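Local coordinates for flagellar biosynthetic protein FliP (Thermotoga maritima MSB8, PDB 5H72) that probably takes part in flagellum-specific protein export as a membrane component of the type III export gate, represented here by its periplasmic domain, at residues P70-V73 with L74-E78; N42-N45 with V46-L49; M21-R24 with V25-R28. All blocks are in the same frame, centred on the assembly; numbering follows the deposited sequence.

Contact 1: residues P70-V73 with L74-E78; sequences PAFV and LGELE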
# COMPACT_ATOMS: atom_id res chain seq x y z
N PRO A 70 -4.92 1.91 -11.44
CA PRO A 70 -4.08 2.97 -12.01
C PRO A 70 -4.79 4.33 -12.10
O PRO A 70 -4.14 5.36 -11.88
CB PRO A 70 -3.74 2.44 -13.41
CG PRO A 70 -3.92 0.99 -13.32
CD PRO A 70 -5.04 0.76 -12.36
N ALA A 71 -6.08 4.34 -12.42
CA ALA A 71 -6.83 5.59 -12.48
C ALA A 71 -6.86 6.25 -11.12
O ALA A 71 -6.72 7.47 -11.00
CB ALA A 71 -8.25 5.35 -12.99
N PHE A 72 -7.04 5.44 -10.09
CA PHE A 72 -7.09 5.91 -8.70
C PHE A 72 -5.79 6.59 -8.33
O PHE A 72 -5.79 7.72 -7.83
CB PHE A 72 -7.39 4.74 -7.76
CG PHE A 72 -7.08 5.01 -6.31
CD1 PHE A 72 -7.89 5.84 -5.55
CD2 PHE A 72 -5.99 4.39 -5.69
CE1 PHE A 72 -7.61 6.07 -4.22
CE2 PHE A 72 -5.70 4.62 -4.36
CZ PHE A 72 -6.51 5.46 -3.62
N VAL A 73 -4.67 5.91 -8.59
CA VAL A 73 -3.34 6.43 -8.29
C VAL A 73 -3.07 7.72 -9.05
O VAL A 73 -2.58 8.69 -8.47
CB VAL A 73 -2.24 5.40 -8.63
CG1 VAL A 73 -0.85 6.01 -8.46
CG2 VAL A 73 -2.39 4.17 -7.76
N LEU A 74 -3.37 7.73 -10.34
CA LEU A 74 -3.27 8.96 -11.13
C LEU A 74 -4.07 10.06 -10.47
O LEU A 74 -3.56 11.17 -10.29
CB LEU A 74 -3.76 8.75 -12.56
CG LEU A 74 -2.79 8.08 -13.54
CD1 LEU A 74 -3.35 8.18 -14.94
CD2 LEU A 74 -1.41 8.72 -13.45
N GLY A 75 -5.31 9.75 -10.11
CA GLY A 75 -6.18 10.68 -9.41
C GLY A 75 -5.57 11.25 -8.14
O GLY A 75 -5.66 12.45 -7.89
N GLU A 76 -4.95 10.40 -7.32
CA GLU A 76 -4.38 10.87 -6.05
C GLU A 76 -3.19 11.79 -6.28
O GLU A 76 -3.01 12.76 -5.56
CB GLU A 76 -3.95 9.69 -5.17
CG GLU A 76 -5.10 8.84 -4.64
CD GLU A 76 -6.09 9.64 -3.82
OE1 GLU A 76 -5.63 10.47 -3.01
OE2 GLU A 76 -7.31 9.44 -3.99
N LEU A 77 -2.37 11.48 -7.28
CA LEU A 77 -1.21 12.32 -7.56
C LEU A 77 -1.66 13.68 -8.08
O LEU A 77 -1.13 14.70 -7.64
CB LEU A 77 -0.28 11.62 -8.55
CG LEU A 77 0.42 10.38 -7.97
CD1 LEU A 77 1.00 9.50 -9.06
CD2 LEU A 77 1.51 10.78 -6.97
N GLU A 78 -2.65 13.70 -8.97
CA GLU A 78 -3.21 14.96 -9.47
C GLU A 78 -3.69 15.85 -8.33
O GLU A 78 -3.42 17.05 -8.32
CB GLU A 78 -4.35 14.70 -10.45
CG GLU A 78 -3.89 14.15 -11.81
CD GLU A 78 -4.91 13.23 -12.47
OE1 GLU A 78 -6.04 13.11 -11.93
OE2 GLU A 78 -4.59 12.63 -13.51
O HOH W 1 -8.06 8.79 -6.65

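Contact 2: residues N42-N45 with V46-L49; sequences NEDN and VFML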
# COMPACT_ATOMS: atom_id res chain seq x y z
N ASN A 42 -12.50 12.83 -10.79
CA ASN A 42 -11.43 12.27 -11.58
C ASN A 42 -11.88 11.06 -12.37
O ASN A 42 -11.04 10.31 -12.89
CB ASN A 42 -10.25 11.88 -10.67
CG ASN A 42 -9.38 13.06 -10.31
OD1 ASN A 42 -8.89 13.18 -9.19
ND2 ASN A 42 -9.19 13.96 -11.27
N GLU A 43 -13.19 10.85 -12.47
CA GLU A 43 -13.71 9.65 -13.14
C GLU A 43 -13.15 9.47 -14.55
O GLU A 43 -12.99 8.35 -15.01
CB GLU A 43 -15.23 9.67 -13.21
CG GLU A 43 -15.93 9.92 -11.89
CD GLU A 43 -16.19 11.39 -11.64
OE1 GLU A 43 -15.49 12.24 -12.26
OE2 GLU A 43 -17.10 11.71 -10.84
N ASP A 44 -12.85 10.58 -15.22
CA ASP A 44 -12.33 10.52 -16.58
C ASP A 44 -11.10 9.63 -16.69
O ASP A 44 -10.91 8.96 -17.71
CB ASP A 44 -12.00 11.93 -17.10
CG ASP A 44 -13.22 12.63 -17.69
OD1 ASP A 44 -14.16 11.92 -18.13
OD2 ASP A 44 -13.24 13.88 -17.73
N ASN A 45 -10.27 9.62 -15.64
CA ASN A 45 -9.10 8.73 -15.62
C ASN A 45 -9.50 7.29 -15.91
O ASN A 45 -8.83 6.60 -16.68
CB ASN A 45 -8.38 8.79 -14.28
CG ASN A 45 -7.73 10.13 -14.02
OD1 ASN A 45 -7.58 10.94 -14.93
ND2 ASN A 45 -7.35 10.36 -12.77
N VAL A 46 -10.59 6.85 -15.30
CA VAL A 46 -11.06 5.49 -15.51
C VAL A 46 -11.45 5.26 -16.95
O VAL A 46 -10.97 4.33 -17.60
CB VAL A 46 -12.26 5.17 -14.63
CG1 VAL A 46 -12.71 3.74 -14.85
CG2 VAL A 46 -11.93 5.43 -13.16
N PHE A 47 -12.33 6.13 -17.46
CA PHE A 47 -12.79 6.05 -18.85
C PHE A 47 -11.65 6.15 -19.85
O PHE A 47 -11.61 5.40 -20.83
CB PHE A 47 -13.82 7.15 -19.12
CG PHE A 47 -15.11 6.94 -18.40
CD1 PHE A 47 -15.91 5.85 -18.69
CD2 PHE A 47 -15.53 7.82 -17.42
CE1 PHE A 47 -17.10 5.64 -18.03
CE2 PHE A 47 -16.72 7.61 -16.75
CZ PHE A 47 -17.51 6.51 -17.06
N MET A 48 -10.71 7.05 -19.60
CA MET A 48 -9.56 7.20 -20.48
C MET A 48 -8.75 5.91 -20.52
O MET A 48 -8.43 5.41 -21.60
CB MET A 48 -8.67 8.37 -20.04
CG MET A 48 -7.32 8.40 -20.76
SD MET A 48 -6.16 9.64 -20.15
CE MET A 48 -5.77 9.03 -18.51
N LEU A 49 -8.44 5.37 -19.35
CA LEU A 49 -7.64 4.14 -19.27
C LEU A 49 -8.40 2.96 -19.87
O LEU A 49 -7.79 2.05 -20.43
CB LEU A 49 -7.25 3.84 -17.82
CG LEU A 49 -5.84 4.26 -17.38
CD1 LEU A 49 -5.43 5.58 -17.98
CD2 LEU A 49 -5.74 4.34 -15.87

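Contact 3: residues M21-R24 with V25-R28; sequences MFQR and VNTR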
# COMPACT_ATOMS: atom_id res chain seq x y z
N MET A 21 -12.98 -13.64 2.56
CA MET A 21 -12.41 -12.59 3.37
C MET A 21 -11.65 -11.58 2.50
O MET A 21 -11.78 -10.37 2.68
CB MET A 21 -11.50 -13.21 4.43
CG MET A 21 -10.94 -12.23 5.41
SD MET A 21 -9.19 -11.98 5.13
CE MET A 21 -8.49 -13.41 5.95
N PHE A 22 -10.89 -12.08 1.54
CA PHE A 22 -10.16 -11.20 0.63
C PHE A 22 -11.12 -10.54 -0.36
O PHE A 22 -10.85 -9.45 -0.84
CB PHE A 22 -9.06 -11.96 -0.10
CG PHE A 22 -7.78 -12.05 0.68
CD1 PHE A 22 -7.06 -10.90 0.96
CD2 PHE A 22 -7.30 -13.27 1.12
CE1 PHE A 22 -5.88 -10.96 1.68
CE2 PHE A 22 -6.12 -13.34 1.84
CZ PHE A 22 -5.40 -12.18 2.12
N GLN A 23 -12.23 -11.21 -0.64
CA GLN A 23 -13.29 -10.62 -1.45
C GLN A 23 -13.94 -9.43 -0.75
O GLN A 23 -14.28 -8.42 -1.37
CB GLN A 23 -14.34 -11.67 -1.78
CG GLN A 23 -14.22 -12.25 -3.18
CD GLN A 23 -14.64 -11.27 -4.27
OE1 GLN A 23 -13.84 -10.45 -4.73
NE2 GLN A 23 -15.91 -11.34 -4.67
N ARG A 24 -14.10 -9.54 0.56
CA ARG A 24 -14.58 -8.43 1.35
C ARG A 24 -13.61 -7.26 1.28
O ARG A 24 -14.02 -6.10 1.12
CB ARG A 24 -14.80 -8.84 2.81
CG ARG A 24 -15.89 -9.87 3.02
CD ARG A 24 -17.26 -9.29 2.83
NE ARG A 24 -18.22 -9.93 3.73
CZ ARG A 24 -19.06 -9.28 4.52
NH1 ARG A 24 -19.09 -7.95 4.52
NH2 ARG A 24 -19.89 -9.95 5.30
N VAL A 25 -12.31 -7.57 1.39
CA VAL A 25 -11.28 -6.53 1.38
C VAL A 25 -11.15 -5.93 -0.02
O VAL A 25 -10.92 -4.73 -0.16
CB VAL A 25 -9.91 -7.08 1.88
CG1 VAL A 25 -8.80 -6.06 1.67
CG2 VAL A 25 -10.01 -7.46 3.35
N ASN A 26 -11.32 -6.75 -1.05
CA ASN A 26 -11.33 -6.24 -2.43
C ASN A 26 -12.48 -5.25 -2.65
O ASN A 26 -12.29 -4.18 -3.22
CB ASN A 26 -11.41 -7.40 -3.44
CG ASN A 26 -11.47 -6.92 -4.89
OD1 ASN A 26 -10.49 -6.40 -5.43
ND2 ASN A 26 -12.61 -7.13 -5.54
N THR A 27 -13.66 -5.62 -2.16
CA THR A 27 -14.84 -4.78 -2.31
C THR A 27 -14.64 -3.45 -1.59
O THR A 27 -14.92 -2.39 -2.14
CB THR A 27 -16.11 -5.47 -1.77
OG1 THR A 27 -16.35 -6.67 -2.52
CG2 THR A 27 -17.32 -4.57 -1.89
N ARG A 28 -14.12 -3.51 -0.37
CA ARG A 28 -13.86 -2.30 0.41
C ARG A 28 -12.89 -1.37 -0.32
O ARG A 28 -13.11 -0.17 -0.40
CB ARG A 28 -13.32 -2.67 1.79
CG ARG A 28 -12.91 -1.50 2.66
CD ARG A 28 -14.07 -0.92 3.47
NE ARG A 28 -15.12 -0.29 2.66
CZ ARG A 28 -15.12 1.00 2.31
NH1 ARG A 28 -14.14 1.81 2.69
NH2 ARG A 28 -16.13 1.48 1.59
O HOH W 2 -14.70 -8.22 -4.42

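Contact 1: residues P70-V73 with L74-E78
F72 and E76, one helical turn apart, meet ring against aliphatic chain: CG of E76 lies over one face of the F72 ring, 4.0 Å from its centroid and offset toward the rim, a CH-pi contact. Beyond it the carboxylate reaches past the ring's border, OE2 standing 3.4 Å from CE1 of F72, with the two planes 44° apart. The first torsion of E76 (chi1 -67°) sets CG over the face, and the bend at chi2 turns the carboxylate toward CE1, while F72 swings CG anti to its backbone N (chi1 163°). A water lies 2.8 Å from both OE2 of E76 and O of F72, placed to donate to either; that carbonyl also accepts from N of E76 at 2.9 Å. One residue further along, V73 and L77 lie side by side, pointing the same way, CG1 to CD1 4.0 Å. The other oxygen of E76, OE1, is gripped by R28 of the third subunit in a salt bridge, which should offset the like charge of nearby E36. A serine in place of F72 would probably leave CG of E76 without the face it lies on and open a gap toward M33 and E36. This i, i+4 pairing belongs to helix 65-80: F72 leans on helix 17-39, A71 rests against V46 and L49 of helix 43-52, and F22 of the second subunit packs on P70, V73 and L74.

Contact 2: residues N42-N45 with V46-L49
F47 turns its ring back along the first turn of helix 43-52, where the backbone of E43 and D44 receives it. The ring lies with an edge directed at CA of D44, close to the ring plane, and its CD2 comes within 3.5 Å of O of E43. With CG beside its own backbone N (chi1 -69°), F47 is directed toward the start of the helix. The side chains of E43 and D44 graze the ring only distantly, so the aromatic group meets main chain more than side chain.

V46 takes a different direction from the same turn. Its CB sits 3.3 Å from O of E43, with CG2 also close to that oxygen. The carbonyl thus has carbons of V46 and F47 close by, and the bonds it accepts from N of V46 and N of F47 are both weak. Regular i, i+4 bonding is in place by the next residue: N of M48 reaches O of D44 at 2.7 Å, nearly along the C=O axis, and N of L49 follows at 3.0 Å from O of N45. L49 and M48 lay their CB atoms close to these same carbonyls, CB of M48 being 3.3 Å from O of D44.

The buried N45 carries its amide beside the backbone N and anti to the carbonyl carbon (chi1 -67°), and from there ND2 donates to OE1 of E78 and, weakly, to O of A71, both on helix 65-80. N42 touches V79 and L49 meets P70 on that same helix; I57, I60 and A63 gather round V46, which also touches L37 of helix 17-39, and M48 packs on Y18 of the second subunit.

Contact 3: residues M21-R24 with V25-R28
T27 holds OG1 beside its backbone N and anti to its carbonyl carbon (chi1 -62°), a rotation that turns the hydroxyl back to O of Q23 one helical turn earlier. The motif is the side-chain to main-chain bond of a helical threonine, here within helix 17-39. O of Q23 therefore accepts twice from T27, from N at 3.0 Å and from OG1 at 2.9 Å, the two donors arriving from opposite faces of the carbonyl plane.

Beside it, Q23 and N26 run alongside with their amide planes 27° apart. OE1 of Q23 and ND2 of N26 stay 3.6 Å apart without bonding directly, and a water between them appears to donate to OE1 and accept from ND2; it also donates to O of Q23. The other end of the N26 amide, OD1, is bonded to N65.

Elsewhere round the helix, V25 sets CG2 3.5 Å from O of M21. M21, R24 and V25 pack on F81 of the third subunit. R28, besides its bridge to E76 there, makes salt bridges with E36 of that subunit and with E31 of its own chain. The helix bonds continue without interruption here, N of R28 lying 3.0 Å from O of R24.

From the N terminus, the chain passes through contact 3 on helix 17-39, then contact 2 on helix 43-52, then contact 1 on helix 65-80. Each closes only a single helical turn, and the three run in series, neither nesting nor crossing. Contacts 1 and 2, with centres 10 Å apart, touch directly through N45 and E78, joining helix 43-52 to helix 65-80. Contact 3 sits across the chain's centre, about 21 Å from contact 1 and 23 Å from contact 2, centre to centre. It nevertheless meets the 70-78 segment of other chains: R28 meets E76 of the third subunit, and F22 packs on P70 of the second, so local turns serve both fold and assembly.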